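Uncharacterized protein (Bacteroides ovatus, PDB 3NQK) is of unknown function but is largely built of beta-strands, with an N-terminal part that probably adopts an immunoglobulin-like (E-set) fold. Local coordinates at residues G25-Y33 against L151-N159; M88-P96 against E108-L116. All blocks are in the same frame, centred on the assembly; numbering follows the deposited sequence.

How the interactions relate
Both interactions belong to the N-terminal beta-sandwich and meet in its interior, their centres 13 Å apart. Interaction 1 pairs two strands of one sheet in parallel; interaction 2 joins an edge strand antiparallel to its neighbour in the facing sheet. Apolar side chains pack between the two sheets: Val154 CG2 lies 3.8 Å from Phe114 CZ, Leu152 CD1 is 3.8 Å from Ile112 CD1, and Val31 CG2 comes within 3.6 Å of Leu116 CD1. Along the chain, 88-96 and 108-116 are nested inside the long loop that 25-33 and 151-159 close. No active site is known; the ethanediol at interaction 2 probably came from the crystallisation liquor.

Interaction 1 (G25-Y33 against L151-N159); sequences GVTTIYVRY and LLKVVPFNN
Thr27 to Arg32 run parallel to Leu152 to Phe157, joining an early strand of the chain to a strand that begins near residue 149. Parallel pairing of an early strand with the late strand 149-157 of the same sandwich is consistent with the immunoglobulin-like (E-set) fold suggested for the N-terminal part. The backbone ladder passes through Thr27, Ile29, Val31 and Tyr33 on one strand and Leu151, Lys153, Val155 and Phe157 on the other.

Ile29, Val31, Leu152 and Val154 point to the buried side of the sheet, where Tyr41 and Val39 of strand 38-48 meet Ile29 and Val31. The CG1 branch of Ile29 stands between its backbone N and carbonyl carbon (chi1 69°), and its extended end brings CD1 within 4.1 Å of Leu152 CD1. On the same side, Val31 CG2 approaches Val154 CG1 at 4.2 Å.

Thr28, Tyr30, Arg32, Lys153, Val155 and Phe157 line the other face. Tyr30 and Val155 lie alongside one another, pointing the same way, while Thr28 CG2 packs on Val155 CG2 at 3.7 Å. The first torsion of Phe157 (chi1 74°) turns its ring back over the neighbouring strand. Arg32 CB sits over one ring face in a CH-pi contact, 4.0 Å from the centroid, and the carbonyl carbon of Tyr30 lies at the ring edge, near its plane. Trp319, from the C-terminal end of the chain, stacks on the Tyr30 ring and meets Phe157 edge-to-face.

Beyond CB the arginine chain bends at chi3, carrying one face of the guanidinium over Phe157 CE2, with the two planes 64° apart. Arg32 NH1 forms a salt bridge with Asp314. The other terminal nitrogen, Arg32 NH2, donates to Asn159 OD1 at 2.8 Å, with the oxygen slightly out of the guanidinium plane.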
loop_
_atom_site.group_PDB
_atom_site.type_symbol
_atom_site.label_atom_id
_atom_site.label_comp_id
_atom_site.label_asym_id
_atom_site.label_seq_id
_atom_site.Cartn_x
_atom_site.Cartn_y
_atom_site.Cartn_z
ATOM N N GLY A 25 23.786 -6.931 -6.742
ATOM C CA GLY A 25 22.914 -6.737 -7.901
ATOM C C GLY A 25 21.592 -7.449 -7.775
ATOM O O GLY A 25 20.772 -7.413 -8.702
ATOM N N VAL A 26 21.354 -8.054 -6.611
ATOM C CA VAL A 26 20.111 -8.786 -6.355
ATOM C C VAL A 26 19.081 -7.956 -5.570
ATOM O O VAL A 26 19.408 -7.335 -4.569
ATOM C CB VAL A 26 20.400 -10.097 -5.595
ATOM C CG1 VAL A 26 19.190 -10.562 -4.870
ATOM C CG2 VAL A 26 20.892 -11.146 -6.556
ATOM N N THR A 27 17.835 -7.956 -6.054
ATOM C CA THR A 27 16.737 -7.248 -5.401
ATOM C C THR A 27 15.884 -8.245 -4.628
ATOM O O THR A 27 15.405 -9.228 -5.192
ATOM C CB THR A 27 15.835 -6.545 -6.432
ATOM O OG1 THR A 27 16.569 -5.511 -7.097
ATOM C CG2 THR A 27 14.630 -5.943 -5.762
ATOM N N THR A 28 15.695 -8.002 -3.344
ATOM C CA THR A 28 14.931 -8.916 -2.522
ATOM C C THR A 28 13.490 -8.530 -2.568
ATOM O O THR A 28 13.150 -7.414 -2.241
ATOM C CB THR A 28 15.387 -8.883 -1.012
ATOM O OG1 THR A 28 16.779 -9.163 -0.914
ATOM C CG2 THR A 28 14.616 -9.908 -0.198
ATOM N N ILE A 29 12.626 -9.456 -2.953
ATOM C CA ILE A 29 11.216 -9.201 -2.855
ATOM C C ILE A 29 10.542 -10.176 -1.891
ATOM O O ILE A 29 10.916 -11.355 -1.804
ATOM C CB ILE A 29 10.512 -9.194 -4.237
ATOM C CG1 ILE A 29 10.462 -10.569 -4.848
ATOM C CG2 ILE A 29 11.208 -8.247 -5.168
ATOM C CD1 ILE A 29 9.688 -10.587 -6.159
ATOM N N TYR A 30 9.570 -9.654 -1.142
ATOM C CA TYR A 30 8.870 -10.412 -0.127
ATOM C C TYR A 30 7.489 -10.740 -0.593
ATOM O O TYR A 30 6.717 -9.849 -0.918
ATOM C CB TYR A 30 8.804 -9.594 1.168
ATOM C CG TYR A 30 10.178 -9.327 1.768
ATOM C CD1 TYR A 30 10.782 -10.260 2.606
ATOM C CD2 TYR A 30 10.898 -8.188 1.435
ATOM C CE1 TYR A 30 12.045 -10.047 3.130
ATOM C CE2 TYR A 30 12.173 -7.959 1.967
ATOM C CZ TYR A 30 12.737 -8.901 2.812
ATOM O OH TYR A 30 14.005 -8.706 3.336
ATOM N N VAL A 31 7.162 -12.029 -0.634
ATOM C CA VAL A 31 5.813 -12.458 -1.038
ATOM C C VAL A 31 5.204 -13.338 0.026
ATOM O O VAL A 31 5.853 -14.238 0.543
ATOM C CB VAL A 31 5.845 -13.205 -2.367
ATOM C CG1 VAL A 31 6.687 -12.440 -3.357
ATOM C CG2 VAL A 31 6.388 -14.566 -2.188
ATOM N N ARG A 32 3.964 -13.058 0.381
ATOM C CA ARG A 32 3.309 -13.810 1.438
ATOM C C ARG A 32 2.827 -15.157 0.939
ATOM O O ARG A 32 2.206 -15.247 -0.117
ATOM C CB ARG A 32 2.136 -13.016 2.035
ATOM C CG ARG A 32 1.237 -13.853 2.969
ATOM C CD ARG A 32 0.244 -12.992 3.762
ATOM N NE ARG A 32 0.693 -12.754 5.144
ATOM C CZ ARG A 32 0.935 -11.555 5.681
ATOM N NH1 ARG A 32 0.773 -10.449 4.979
ATOM N NH2 ARG A 32 1.324 -11.469 6.940
ATOM N N TYR A 33 3.147 -16.212 1.687
ATOM C CA TYR A 33 2.624 -17.532 1.400
ATOM C C TYR A 33 1.201 -17.580 1.911
ATOM O O TYR A 33 0.978 -17.535 3.104
ATOM C CB TYR A 33 3.462 -18.600 2.091
ATOM C CG TYR A 33 3.163 -20.008 1.625
ATOM C CD1 TYR A 33 1.956 -20.635 1.948
ATOM C CD2 TYR A 33 4.084 -20.718 0.868
ATOM C CE1 TYR A 33 1.673 -21.941 1.511
ATOM C CE2 TYR A 33 3.810 -22.034 0.417
ATOM C CZ TYR A 33 2.612 -22.631 0.744
ATOM O OH TYR A 33 2.350 -23.916 0.308
ATOM N N LEU A 151 17.213 -8.986 -10.889
ATOM C CA LEU A 151 17.530 -10.254 -10.248
ATOM C C LEU A 151 16.731 -10.363 -8.969
ATOM O O LEU A 151 17.144 -9.867 -7.892
ATOM C CB LEU A 151 19.022 -10.368 -9.987
ATOM C CG LEU A 151 19.885 -10.242 -11.253
ATOM C CD1 LEU A 151 21.392 -10.253 -10.912
ATOM C CD2 LEU A 151 19.539 -11.350 -12.258
ATOM N N LEU A 152 15.563 -10.986 -9.090
ATOM C CA LEU A 152 14.632 -11.071 -8.005
ATOM C C LEU A 152 14.947 -12.245 -7.049
ATOM O O LEU A 152 14.822 -13.410 -7.417
ATOM C CB LEU A 152 13.222 -11.221 -8.559
ATOM C CG LEU A 152 12.784 -10.161 -9.579
ATOM C CD1 LEU A 152 11.319 -10.327 -9.899
ATOM C CD2 LEU A 152 13.046 -8.767 -9.074
ATOM N N LYS A 153 15.354 -11.913 -5.817
ATOM C CA LYS A 153 15.502 -12.913 -4.751
ATOM C C LYS A 153 14.158 -13.026 -4.056
ATOM O O LYS A 153 13.775 -12.161 -3.255
ATOM C CB LYS A 153 16.593 -12.479 -3.761
ATOM C CG LYS A 153 16.983 -13.531 -2.674
ATOM C CD LYS A 153 17.817 -12.867 -1.581
ATOM C CE LYS A 153 18.117 -13.782 -0.458
ATOM N NZ LYS A 153 18.773 -13.038 0.634
ATOM N N VAL A 154 13.425 -14.071 -4.390
ATOM C CA VAL A 154 12.065 -14.239 -3.918
ATOM C C VAL A 154 12.077 -14.856 -2.547
ATOM O O VAL A 154 12.586 -15.951 -2.364
ATOM C CB VAL A 154 11.261 -15.136 -4.881
ATOM C CG1 VAL A 154 9.788 -15.136 -4.509
ATOM C CG2 VAL A 154 11.444 -14.663 -6.324
ATOM N N VAL A 155 11.579 -14.110 -1.558
ATOM C CA VAL A 155 11.545 -14.584 -0.174
ATOM C C VAL A 155 10.099 -14.705 0.307
ATOM O O VAL A 155 9.467 -13.712 0.658
ATOM C CB VAL A 155 12.294 -13.636 0.767
ATOM C CG1 VAL A 155 12.259 -14.166 2.183
ATOM C CG2 VAL A 155 13.757 -13.428 0.297
ATOM N N PRO A 156 9.555 -15.919 0.273
ATOM C CA PRO A 156 8.237 -16.133 0.815
ATOM C C PRO A 156 8.220 -15.829 2.302
ATOM O O PRO A 156 9.262 -15.905 2.956
ATOM C CB PRO A 156 8.006 -17.611 0.588
ATOM C CG PRO A 156 9.103 -18.046 -0.373
ATOM C CD PRO A 156 10.201 -17.172 -0.142
ATOM N N PHE A 157 7.071 -15.453 2.830
ATOM C CA PHE A 157 6.972 -15.205 4.242
ATOM C C PHE A 157 5.567 -15.466 4.766
ATOM O O PHE A 157 4.593 -15.337 4.047
ATOM C CB PHE A 157 7.393 -13.770 4.560
ATOM C CG PHE A 157 6.372 -12.718 4.154
ATOM C CD1 PHE A 157 6.427 -12.122 2.908
ATOM C CD2 PHE A 157 5.391 -12.306 5.038
ATOM C CE1 PHE A 157 5.509 -11.138 2.541
ATOM C CE2 PHE A 157 4.463 -11.333 4.670
ATOM C CZ PHE A 157 4.540 -10.740 3.425
ATOM N N ASN A 158 5.485 -15.888 6.016
ATOM C CA ASN A 158 4.203 -16.004 6.708
ATOM C C ASN A 158 4.297 -15.193 7.982
ATOM O O ASN A 158 5.257 -14.437 8.173
ATOM C CB ASN A 158 3.859 -17.480 6.988
ATOM C CG ASN A 158 4.976 -18.222 7.732
ATOM O OD1 ASN A 158 5.797 -17.605 8.461
ATOM N ND2 ASN A 158 4.998 -19.556 7.585
ATOM N N ASN A 159 3.328 -15.318 8.848
ATOM C CA ASN A 159 3.344 -14.558 10.086
ATOM C C ASN A 159 4.434 -15.018 11.080
ATOM O O ASN A 159 4.592 -14.416 12.135
ATOM C CB ASN A 159 1.979 -14.639 10.768
ATOM C CG ASN A 159 0.917 -13.891 10.020
ATOM O OD1 ASN A 159 1.202 -12.926 9.333
ATOM N ND2 ASN A 159 -0.319 -14.326 10.156
HETATM O O HOH W 1 17.954 -6.566 -9.233
#

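Interaction 2 (M88-P96 against E108-L116). With EDO (1,2-ethanediol), chain C.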
loop_
_atom_site.group_PDB
_atom_site.type_symbol
_atom_site.label_atom_id
_atom_site.label_comp_id
_atom_site.label_asym_id
_atom_site.label_seq_id
_atom_site.Cartn_x
_atom_site.Cartn_y
_atom_site.Cartn_z
HETATM N N MSE A 88 15.207 -19.949 -10.052
HETATM C CA MSE A 88 13.905 -20.444 -9.665
HETATM C C MSE A 88 13.371 -21.444 -10.680
HETATM O O MSE A 88 13.581 -21.302 -11.897
HETATM C CB MSE A 88 12.930 -19.311 -9.513
HETATM C CG MSE A 88 11.655 -19.725 -8.884
HETATM SE SE MSE A 88 10.873 -18.275 -7.964
HETATM C CE MSE A 88 9.411 -19.190 -7.092
ATOM N N GLU A 89 12.666 -22.449 -10.170
ATOM C CA GLU A 89 12.172 -23.551 -10.994
ATOM C C GLU A 89 11.039 -23.072 -11.883
ATOM O O GLU A 89 10.221 -22.268 -11.462
ATOM C CB GLU A 89 11.696 -24.715 -10.086
ATOM C CG GLU A 89 12.819 -25.345 -9.205
ATOM C CD GLU A 89 12.274 -26.269 -8.076
ATOM O OE1 GLU A 89 11.417 -25.807 -7.262
ATOM O OE2 GLU A 89 12.758 -27.423 -7.973
ATOM N N GLU A 90 10.979 -23.586 -13.106
ATOM C CA GLU A 90 9.948 -23.160 -14.073
ATOM C C GLU A 90 8.522 -23.493 -13.626
ATOM O O GLU A 90 7.578 -22.825 -14.020
ATOM C CB GLU A 90 10.217 -23.774 -15.446
ATOM C CG GLU A 90 11.546 -23.303 -16.081
ATOM C CD GLU A 90 11.768 -23.846 -17.502
ATOM O OE1 GLU A 90 10.845 -24.502 -18.052
ATOM O OE2 GLU A 90 12.866 -23.611 -18.062
ATOM N N ASP A 91 8.375 -24.511 -12.795
ATOM C CA ASP A 91 7.054 -24.910 -12.323
ATOM C C ASP A 91 6.547 -24.002 -11.196
ATOM O O ASP A 91 5.394 -24.106 -10.791
ATOM C CB ASP A 91 7.062 -26.393 -11.864
ATOM C CG ASP A 91 7.936 -26.637 -10.600
ATOM O OD1 ASP A 91 7.533 -26.213 -9.489
ATOM O OD2 ASP A 91 8.969 -27.343 -10.717
ATOM N N LYS A 92 7.400 -23.080 -10.729
ATOM C CA LYS A 92 7.069 -22.243 -9.572
ATOM C C LYS A 92 6.610 -20.811 -9.925
ATOM O O LYS A 92 6.216 -20.054 -9.027
ATOM C CB LYS A 92 8.275 -22.161 -8.613
ATOM C CG LYS A 92 8.696 -23.523 -7.945
ATOM C CD LYS A 92 7.634 -24.049 -6.930
ATOM C CE LYS A 92 8.149 -25.288 -6.128
ATOM N NZ LYS A 92 8.409 -26.493 -6.991
ATOM N N TYR A 93 6.643 -20.447 -11.219
ATOM C CA TYR A 93 6.269 -19.078 -11.643
ATOM C C TYR A 93 5.760 -19.002 -13.091
ATOM O O TYR A 93 6.108 -19.818 -13.918
ATOM C CB TYR A 93 7.470 -18.150 -11.507
ATOM C CG TYR A 93 8.530 -18.406 -12.547
ATOM C CD1 TYR A 93 8.420 -17.872 -13.829
ATOM C CD2 TYR A 93 9.601 -19.232 -12.276
ATOM C CE1 TYR A 93 9.365 -18.137 -14.792
ATOM C CE2 TYR A 93 10.559 -19.497 -13.234
ATOM C CZ TYR A 93 10.443 -18.942 -14.483
ATOM O OH TYR A 93 11.379 -19.226 -15.435
ATOM N N GLU A 94 4.979 -17.962 -13.380
ATOM C CA GLU A 94 4.524 -17.651 -14.756
ATOM C C GLU A 94 4.426 -16.147 -14.901
ATOM O O GLU A 94 4.067 -15.469 -13.968
ATOM C CB GLU A 94 3.127 -18.265 -15.045
ATOM C CG GLU A 94 3.079 -19.832 -15.127
ATOM C CD GLU A 94 3.640 -20.396 -16.466
ATOM O OE1 GLU A 94 4.223 -19.616 -17.259
ATOM O OE2 GLU A 94 3.490 -21.616 -16.708
ATOM N N PHE A 95 4.779 -15.626 -16.067
ATOM C CA PHE A 95 4.522 -14.218 -16.373
ATOM C C PHE A 95 4.424 -14.032 -17.874
ATOM O O PHE A 95 5.004 -14.789 -18.628
ATOM C CB PHE A 95 5.609 -13.308 -15.784
ATOM C CG PHE A 95 6.952 -13.535 -16.352
ATOM C CD1 PHE A 95 7.310 -12.973 -17.550
ATOM C CD2 PHE A 95 7.873 -14.304 -15.684
ATOM C CE1 PHE A 95 8.555 -13.217 -18.096
ATOM C CE2 PHE A 95 9.132 -14.532 -16.223
ATOM C CZ PHE A 95 9.459 -14.010 -17.426
ATOM N N PRO A 96 3.676 -13.024 -18.315
ATOM C CA PRO A 96 3.525 -12.839 -19.750
ATOM C C PRO A 96 4.829 -12.396 -20.417
ATOM O O PRO A 96 5.555 -11.562 -19.876
ATOM C CB PRO A 96 2.435 -11.747 -19.866
ATOM C CG PRO A 96 2.334 -11.136 -18.532
ATOM C CD PRO A 96 2.772 -12.162 -17.541
ATOM N N GLU A 108 3.726 0.290 -16.630
ATOM C CA GLU A 108 2.805 -0.821 -16.706
ATOM C C GLU A 108 3.360 -1.969 -15.890
ATOM O O GLU A 108 4.576 -2.078 -15.708
ATOM C CB GLU A 108 2.572 -1.239 -18.156
ATOM C CG GLU A 108 1.459 -2.329 -18.332
ATOM C CD GLU A 108 0.138 -1.926 -17.700
ATOM O OE1 GLU A 108 -0.579 -1.105 -18.312
ATOM O OE2 GLU A 108 -0.176 -2.436 -16.585
ATOM N N LEU A 109 2.464 -2.818 -15.387
ATOM C CA LEU A 109 2.836 -3.864 -14.437
ATOM C C LEU A 109 3.032 -5.250 -15.068
ATOM O O LEU A 109 2.241 -5.696 -15.887
ATOM C CB LEU A 109 1.775 -3.959 -13.339
ATOM C CG LEU A 109 1.542 -2.692 -12.499
ATOM C CD1 LEU A 109 0.334 -2.895 -11.538
ATOM C CD2 LEU A 109 2.812 -2.296 -11.727
ATOM N N LEU A 110 4.101 -5.915 -14.651
ATOM C CA LEU A 110 4.358 -7.289 -15.012
ATOM C C LEU A 110 3.851 -8.146 -13.893
ATOM O O LEU A 110 4.445 -8.199 -12.829
ATOM C CB LEU A 110 5.858 -7.526 -15.206
ATOM C CG LEU A 110 6.285 -8.945 -15.603
ATOM C CD1 LEU A 110 5.858 -9.280 -17.013
ATOM C CD2 LEU A 110 7.777 -9.095 -15.462
ATOM N N ASN A 111 2.710 -8.771 -14.104
ATOM C CA ASN A 111 2.144 -9.656 -13.115
ATOM C C ASN A 111 2.852 -11.002 -13.125
ATOM O O ASN A 111 2.680 -11.797 -14.051
ATOM C CB ASN A 111 0.660 -9.840 -13.372
ATOM C CG ASN A 111 -0.101 -8.550 -13.275
ATOM O OD1 ASN A 111 -0.108 -7.904 -12.240
ATOM N ND2 ASN A 111 -0.728 -8.155 -14.362
ATOM N N ILE A 112 3.704 -11.219 -12.126
ATOM C CA ILE A 112 4.367 -12.490 -11.939
ATOM C C ILE A 112 3.551 -13.311 -10.976
ATOM O O ILE A 112 3.392 -12.932 -9.822
ATOM C CB ILE A 112 5.769 -12.316 -11.325
ATOM C CG1 ILE A 112 6.618 -11.366 -12.155
ATOM C CG2 ILE A 112 6.457 -13.642 -11.211
ATOM C CD1 ILE A 112 8.053 -11.227 -11.627
ATOM N N ASP A 113 3.063 -14.454 -11.443
ATOM C CA ASP A 113 2.232 -15.350 -10.637
ATOM C C ASP A 113 3.041 -16.549 -10.103
ATOM O O ASP A 113 3.474 -17.417 -10.863
ATOM C CB ASP A 113 1.024 -15.854 -11.475
ATOM C CG ASP A 113 0.026 -14.751 -11.782
ATOM O OD1 ASP A 113 -0.177 -13.872 -10.913
ATOM O OD2 ASP A 113 -0.549 -14.755 -12.888
ATOM N N PHE A 114 3.187 -16.613 -8.790
ATOM C CA PHE A 114 3.971 -17.661 -8.161
ATOM C C PHE A 114 3.093 -18.769 -7.616
ATOM O O PHE A 114 1.981 -18.517 -7.107
ATOM C CB PHE A 114 4.804 -17.086 -7.004
ATOM C CG PHE A 114 5.955 -16.220 -7.444
ATOM C CD1 PHE A 114 7.075 -16.780 -8.026
ATOM C CD2 PHE A 114 5.947 -14.863 -7.203
ATOM C CE1 PHE A 114 8.150 -15.984 -8.408
ATOM C CE2 PHE A 114 7.029 -14.061 -7.581
ATOM C CZ PHE A 114 8.114 -14.622 -8.188
ATOM N N ASN A 115 3.594 -19.999 -7.726
ATOM C CA ASN A 115 3.010 -21.149 -7.049
ATOM C C ASN A 115 4.057 -21.705 -6.090
ATOM O O ASN A 115 4.941 -22.479 -6.484
ATOM C CB ASN A 115 2.591 -22.222 -8.045
ATOM C CG ASN A 115 2.024 -23.466 -7.357
ATOM O OD1 ASN A 115 1.093 -23.375 -6.551
ATOM N ND2 ASN A 115 2.601 -24.626 -7.658
ATOM N N LEU A 116 3.967 -21.296 -4.836
ATOM C CA LEU A 116 5.017 -21.577 -3.863
ATOM C C LEU A 116 4.858 -22.923 -3.150
ATOM O O LEU A 116 5.718 -23.309 -2.373
ATOM C CB LEU A 116 5.071 -20.445 -2.826
ATOM C CG LEU A 116 5.369 -19.055 -3.389
ATOM C CD1 LEU A 116 5.246 -17.983 -2.308
ATOM C CD2 LEU A 116 6.735 -19.025 -4.000
HETATM C C1 EDO C . 7.217 -17.345 -18.471
HETATM O O1 EDO C . 5.958 -17.700 -17.867
HETATM C C2 EDO C . 7.007 -16.980 -19.947
HETATM O O2 EDO C . 7.740 -15.785 -20.275
#
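A short antiparallel strand pair at one edge of a four-stranded sheet sets Tyr93 and Glu94 across from Phe114 and Asp113. Tyr93 and Phe114 form the non-hydrogen-bonded pair. Glu94 and Asp113 form the hydrogen-bonded one, joined by two backbone bonds, and Asn115 N donating to Lys92 O extends the ladder by one further bond.

The loop before the edge strand brings Met88, a selenomethionine, against the Phe114 ring in a Met-aromatic contact. Its chain is extended, with CG anti to the backbone N (chi1 -170°), and meets the ring obliquely. Met88 SE comes 3.6 Å from Phe114 CE1 and the terminal methyl, Met88 CE, 3.5 Å from Phe114 CD1. Tyr93 CB packs on the same ring atom, Phe114 CD1, at 3.8 Å, while Ile112 CG2, two residues earlier on the longer strand, lies over one ring face.

Farther along, Phe95 CD1 touches Leu110 CD1 at 4.0 Å, the two side chains crossing obliquely. An ethanediol molecule is held by this edge: its O1 accepts from Phe95 N at 3.0 Å and donates to Glu94 OE1 at 2.7 Å, and its C1 rests over the centre of one Phe95 face. In the turn that precedes the edge strand, Lys92 NZ forms salt bridges with Asp91 OD1 (2.7 Å), on its syn lone pair, and with Glu89 OE1 (3.1 Å), approached from above the carboxylate plane; these bonds tie the turn together.

Strand 107-115 is hydrogen-bonded on its far side to strand 38-48. Within the sandwich, Tyr93 and Phe95 both lie on Val63 of strand 57-63, and on Leu127 and Leu129 of strand 125-133 respectively, and Phe114 on Val154 of strand 149-157.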